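Local coordinates for polysaccharide deacetylase-like protein (Bacillus anthracis, PDB 4V33), which is a putative zinc-binding polysaccharide deacetylase required for osmotic stability and maintenance of cell shape, at residues 188-191 against 192-195; 220-224 against 225-229. All blocks are in the same frame, centred on the assembly; numbering follows the deposited sequence.

Interaction 1 (188-191 against 192-195); sequences ERWG and DINK
Arg189 and Asp192 join in a salt bridge across one 3-10 turn, in the loop that leads from strand 183-185 to strand 199-206 of the deacetylase domain. Two successive i to i+3 bonds make the turn: Asp192 N donates to Arg189 O (2.9 Å), and Ile193 N to Trp190 O (3.3 Å).

The arginine side chain wraps round a single carboxylate oxygen. Its CB, CG and CD lie at nearly equal distances from Asp192 OD2, CG being closest at 3.7 Å. A bend at chi3 (71°) then turns the guanidinium in, and NE donates to the same OD2 at 2.8 Å, almost straight and in the guanidinium plane, using the anti lone pair of the oxygen. NH2 adds a weak bond from further along that edge. The two planar groups stand 74° apart, so the bridge rests on OD2 instead of a matched two-oxygen pair. A long, flexible arginine and a short aspartate suit this three-residue spacing at an exposed edge. Lys195, whose CE lies against Gly191 O, sends its amine to Glu116.

Away from the charges, Trp190 and Ile193 form the apolar contact, with Phe320 and Phe329 also meeting the indole. With CG anti to the backbone N (chi1 -175°), the indole of Trp190 lies where Ile193 can cover one of its faces. Branched Ile193 reaches the ring with two methyls: CG2 is 3.9 Å from Trp190 CE3, while CD1 makes a CH-pi contact 4.2 Å from the centroid of the six-membered ring.

Interaction 2 (220-224 against 225-229); sequences KLKDD and TFKPV. With EDO (1,2-ethanediol), chain G.
Thr225 and Phe226 are gripped by Asp223 in an Asx turn, which redirects the chain after the end of helix 211-221 toward strand 230-234. Thr225 brings two donors, OG1 and N, to Asp223 OD1, each 2.9 Å away; its compact hydroxyl suits so short a reach. Phe226 N gives Asp223 OD1 a third bond, 2.8 Å and nearly straight, meeting it almost along its C-O axis. Asp223 CG sits between its own N and carbonyl carbon (chi1 63°), which brings OD1 within reach of all three donors, while OD2 pairs with Lys178. In return Asp223 N donates to Phe226 O. The buried Phe226 ring turns its edge to Leu221 O and sets CE2 3.9 Å from Leu221 CB, an apolar contact with the last turn of the helix. Lys227, bent at chi2, swings its amine NZ back to Asp223 O (2.9 Å), and the backbone N of Lys227 donates to O1 of an ethanediol, probably from the crystallisation liquor. Rigid Pro228 lays CD against Lys222 CB, their side chains crossing at about a right angle. Lys222 NZ lies 4.1 Å from Lys227 NZ, a like-charge pair; a water accepts from Lys222 NZ and donates to Pro228 O at 2.7 Å.

In the fold
From the N terminus, the chain first forms the antiparallel sheet that includes strands 115-124 and 130-140, then enters the curled parallel sheet of the deacetylase domain. Interaction 1 follows strand 183-185 and tightens the connection to strand 199-206, which ends in the zinc ligand Asp206; through Lys195 and Asn194 it also reaches Glu116, Glu141 and Gln142, tying the two domains. Interaction 2 comes later, closing the turn between helix 211-221 and strand 230-234. The two are in series and neither nest nor cross. Their centres lie 18 Å apart, yet strand 183-185 relates them: it precedes interaction 1, and its Leu184 packs against Phe226 and Pro228.

Interaction 1 (188-191 against 192-195)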
loop_
_atom_site.group_PDB
_atom_site.type_symbol
_atom_site.label_atom_id
_atom_site.label_comp_id
_atom_site.label_asym_id
_atom_site.label_seq_id
_atom_site.Cartn_x
_atom_site.Cartn_y
_atom_site.Cartn_z
ATOM N N GLU A 188 3.418 4.996 -5.801
ATOM C CA GLU A 188 4.578 4.619 -6.604
ATOM C C GLU A 188 5.135 3.251 -6.195
ATOM O O GLU A 188 5.840 2.607 -6.976
ATOM C CB GLU A 188 5.682 5.669 -6.486
ATOM C CG GLU A 188 5.303 7.028 -7.036
ATOM C CD GLU A 188 4.586 7.908 -6.026
ATOM O OE1 GLU A 188 4.262 7.433 -4.913
ATOM O OE2 GLU A 188 4.368 9.093 -6.354
ATOM N N ARG A 189 4.816 2.814 -4.980
ATOM C CA ARG A 189 5.264 1.511 -4.492
ATOM C C ARG A 189 4.098 0.560 -4.286
ATOM O O ARG A 189 4.158 -0.309 -3.417
ATOM C CB ARG A 189 6.044 1.664 -3.189
ATOM C CG ARG A 189 7.419 2.274 -3.375
ATOM C CD ARG A 189 8.170 2.257 -2.045
ATOM N NE ARG A 189 8.556 0.904 -1.659
ATOM C CZ ARG A 189 9.090 0.591 -0.482
ATOM N NH1 ARG A 189 9.284 1.532 0.433
ATOM N NH2 ARG A 189 9.438 -0.663 -0.220
ATOM N N TRP A 190 3.032 0.720 -5.070
ATOM C CA TRP A 190 1.895 -0.192 -4.970
ATOM C C TRP A 190 2.337 -1.647 -5.153
ATOM O O TRP A 190 1.823 -2.557 -4.490
ATOM C CB TRP A 190 0.808 0.145 -6.003
ATOM C CG TRP A 190 -0.396 -0.710 -5.807
ATOM C CD1 TRP A 190 -0.850 -1.701 -6.630
ATOM C CD2 TRP A 190 -1.279 -0.675 -4.690
ATOM N NE1 TRP A 190 -1.972 -2.283 -6.086
ATOM C CE2 TRP A 190 -2.256 -1.669 -4.896
ATOM C CE3 TRP A 190 -1.340 0.101 -3.525
ATOM C CZ2 TRP A 190 -3.283 -1.904 -3.985
ATOM C CZ3 TRP A 190 -2.356 -0.133 -2.622
ATOM C CH2 TRP A 190 -3.315 -1.127 -2.858
ATOM N N GLY A 191 3.300 -1.851 -6.044
ATOM C CA GLY A 191 3.821 -3.180 -6.318
ATOM C C GLY A 191 4.544 -3.825 -5.147
ATOM O O GLY A 191 4.912 -4.997 -5.226
ATOM N N ASP A 192 4.740 -3.075 -4.063
ATOM C CA ASP A 192 5.481 -3.579 -2.906
ATOM C C ASP A 192 4.606 -3.918 -1.700
ATOM O O ASP A 192 5.135 -4.279 -0.641
ATOM C CB ASP A 192 6.544 -2.572 -2.456
ATOM C CG ASP A 192 7.656 -2.391 -3.467
ATOM O OD1 ASP A 192 7.881 -3.297 -4.308
ATOM O OD2 ASP A 192 8.324 -1.333 -3.406
ATOM N N ILE A 193 3.287 -3.805 -1.829
ATOM C CA ILE A 193 2.425 -4.008 -0.657
ATOM C C ILE A 193 2.562 -5.388 -0.007
ATOM O O ILE A 193 2.360 -5.519 1.200
ATOM C CB ILE A 193 0.934 -3.703 -0.941
ATOM C CG1 ILE A 193 0.403 -4.583 -2.072
ATOM C CG2 ILE A 193 0.741 -2.218 -1.246
ATOM C CD1 ILE A 193 -1.115 -4.560 -2.190
ATOM N N ASN A 194 2.928 -6.403 -0.791
ATOM C CA ASN A 194 3.127 -7.747 -0.247
ATOM C C ASN A 194 4.594 -8.067 0.023
ATOM O O ASN A 194 4.926 -9.160 0.489
ATOM C CB ASN A 194 2.506 -8.793 -1.171
ATOM C CG ASN A 194 0.990 -8.763 -1.126
ATOM O OD1 ASN A 194 0.396 -8.908 -0.058
ATOM N ND2 ASN A 194 0.360 -8.556 -2.285
ATOM N N LYS A 195 5.460 -7.093 -0.243
ATOM C CA LYS A 195 6.904 -7.280 -0.094
ATOM C C LYS A 195 7.461 -6.594 1.156
ATOM O O LYS A 195 8.665 -6.665 1.418
ATOM C CB LYS A 195 7.629 -6.747 -1.333
ATOM C CG LYS A 195 7.204 -7.414 -2.634
ATOM C CD LYS A 195 8.011 -6.874 -3.807
ATOM C CE LYS A 195 7.449 -7.349 -5.142
ATOM N NZ LYS A 195 7.516 -8.818 -5.300
HETATM O O HOH W 1 3.757 -6.757 -3.534
#

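Interaction 2 (220-224 against 225-229)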
loop_
_atom_site.group_PDB
_atom_site.type_symbol
_atom_site.label_atom_id
_atom_site.label_comp_id
_atom_site.label_asym_id
_atom_site.label_seq_id
_atom_site.Cartn_x
_atom_site.Cartn_y
_atom_site.Cartn_z
ATOM N N LYS A 220 10.577 15.157 11.546
ATOM C CA LYS A 220 11.088 14.934 12.892
ATOM C C LYS A 220 11.229 13.443 13.192
ATOM O O LYS A 220 12.256 13.001 13.710
ATOM C CB LYS A 220 10.173 15.593 13.924
ATOM C CG LYS A 220 10.578 15.322 15.365
ATOM C CD LYS A 220 9.570 15.899 16.344
ATOM C CE LYS A 220 9.916 15.495 17.777
ATOM N NZ LYS A 220 8.917 16.008 18.753
ATOM N N LEU A 221 10.195 12.674 12.861
ATOM C CA LEU A 221 10.175 11.252 13.195
ATOM C C LEU A 221 11.106 10.433 12.309
ATOM O O LEU A 221 11.556 9.350 12.693
ATOM C CB LEU A 221 8.746 10.703 13.121
ATOM C CG LEU A 221 7.798 11.259 14.190
ATOM C CD1 LEU A 221 6.385 10.719 14.008
ATOM C CD2 LEU A 221 8.320 10.946 15.581
ATOM N N LYS A 222 11.385 10.956 11.120
ATOM C CA LYS A 222 12.286 10.296 10.188
ATOM C C LYS A 222 13.669 10.127 10.802
ATOM O O LYS A 222 14.222 11.066 11.377
ATOM C CB LYS A 222 12.374 11.092 8.882
ATOM C CG LYS A 222 13.329 10.504 7.847
ATOM C CD LYS A 222 13.203 11.258 6.526
ATOM C CE LYS A 222 14.233 10.792 5.508
ATOM N NZ LYS A 222 14.028 9.373 5.114
ATOM N N ASP A 223 14.213 8.918 10.694
ATOM C CA ASP A 223 15.577 8.642 11.148
ATOM C C ASP A 223 16.168 7.451 10.394
ATOM O O ASP A 223 15.645 7.065 9.348
ATOM C CB ASP A 223 15.643 8.450 12.671
ATOM C CG ASP A 223 14.850 7.245 13.167
ATOM O OD1 ASP A 223 14.548 6.322 12.380
ATOM O OD2 ASP A 223 14.545 7.214 14.376
ATOM N N ASP A 224 17.243 6.864 10.921
ATOM C CA ASP A 224 17.915 5.770 10.224
ATOM C C ASP A 224 17.041 4.536 9.998
ATOM O O ASP A 224 17.291 3.756 9.079
ATOM C CB ASP A 224 19.203 5.369 10.948
ATOM C CG ASP A 224 20.226 6.485 10.978
ATOM O OD1 ASP A 224 20.032 7.491 10.263
ATOM O OD2 ASP A 224 21.231 6.353 11.711
ATOM N N THR A 225 16.022 4.359 10.830
ATOM C CA THR A 225 15.137 3.204 10.711
ATOM C C THR A 225 13.791 3.558 10.072
ATOM O O THR A 225 13.292 2.836 9.204
ATOM C CB THR A 225 14.901 2.540 12.085
ATOM O OG1 THR A 225 14.388 3.509 13.008
ATOM C CG2 THR A 225 16.206 1.977 12.632
ATOM N N PHE A 226 13.220 4.680 10.491
ATOM C CA PHE A 226 11.882 5.084 10.055
ATOM C C PHE A 226 11.955 6.016 8.843
ATOM O O PHE A 226 12.490 7.120 8.938
ATOM C CB PHE A 226 11.169 5.769 11.226
ATOM C CG PHE A 226 9.710 6.055 10.991
ATOM C CD1 PHE A 226 8.805 5.028 10.775
ATOM C CD2 PHE A 226 9.233 7.357 11.044
ATOM C CE1 PHE A 226 7.448 5.301 10.575
ATOM C CE2 PHE A 226 7.884 7.635 10.854
ATOM C CZ PHE A 226 6.991 6.603 10.625
ATOM N N LYS A 227 11.426 5.559 7.709
ATOM C CA LYS A 227 11.439 6.331 6.465
ATOM C C LYS A 227 10.012 6.658 6.053
ATOM O O LYS A 227 9.411 5.958 5.236
ATOM C CB LYS A 227 12.130 5.546 5.348
ATOM C CG LYS A 227 13.518 5.051 5.699
ATOM C CD LYS A 227 14.436 6.188 6.106
ATOM C CE LYS A 227 15.870 5.689 6.267
ATOM N NZ LYS A 227 16.787 6.763 6.739
ATOM N N PRO A 228 9.444 7.722 6.632
ATOM C CA PRO A 228 8.033 7.988 6.364
ATOM C C PRO A 228 7.800 8.591 4.991
ATOM O O PRO A 228 8.625 9.357 4.485
ATOM C CB PRO A 228 7.663 9.011 7.442
ATOM C CG PRO A 228 8.964 9.748 7.688
ATOM C CD PRO A 228 10.036 8.696 7.568
ATOM N N VAL A 229 6.675 8.208 4.397
ATOM C CA VAL A 229 6.168 8.849 3.189
ATOM C C VAL A 229 4.662 9.023 3.334
ATOM O O VAL A 229 4.036 8.394 4.189
ATOM C CB VAL A 229 6.473 8.037 1.909
ATOM C CG1 VAL A 229 7.975 8.002 1.638
ATOM C CG2 VAL A 229 5.900 6.635 2.016
HETATM C C1 EDO G . 9.445 2.318 8.082
HETATM O O1 EDO G . 10.568 2.871 7.390
HETATM C C2 EDO G . 8.235 3.239 7.924
HETATM O O2 EDO G . 7.919 3.397 6.545
HETATM O O HOH W 2 11.336 9.192 4.069
#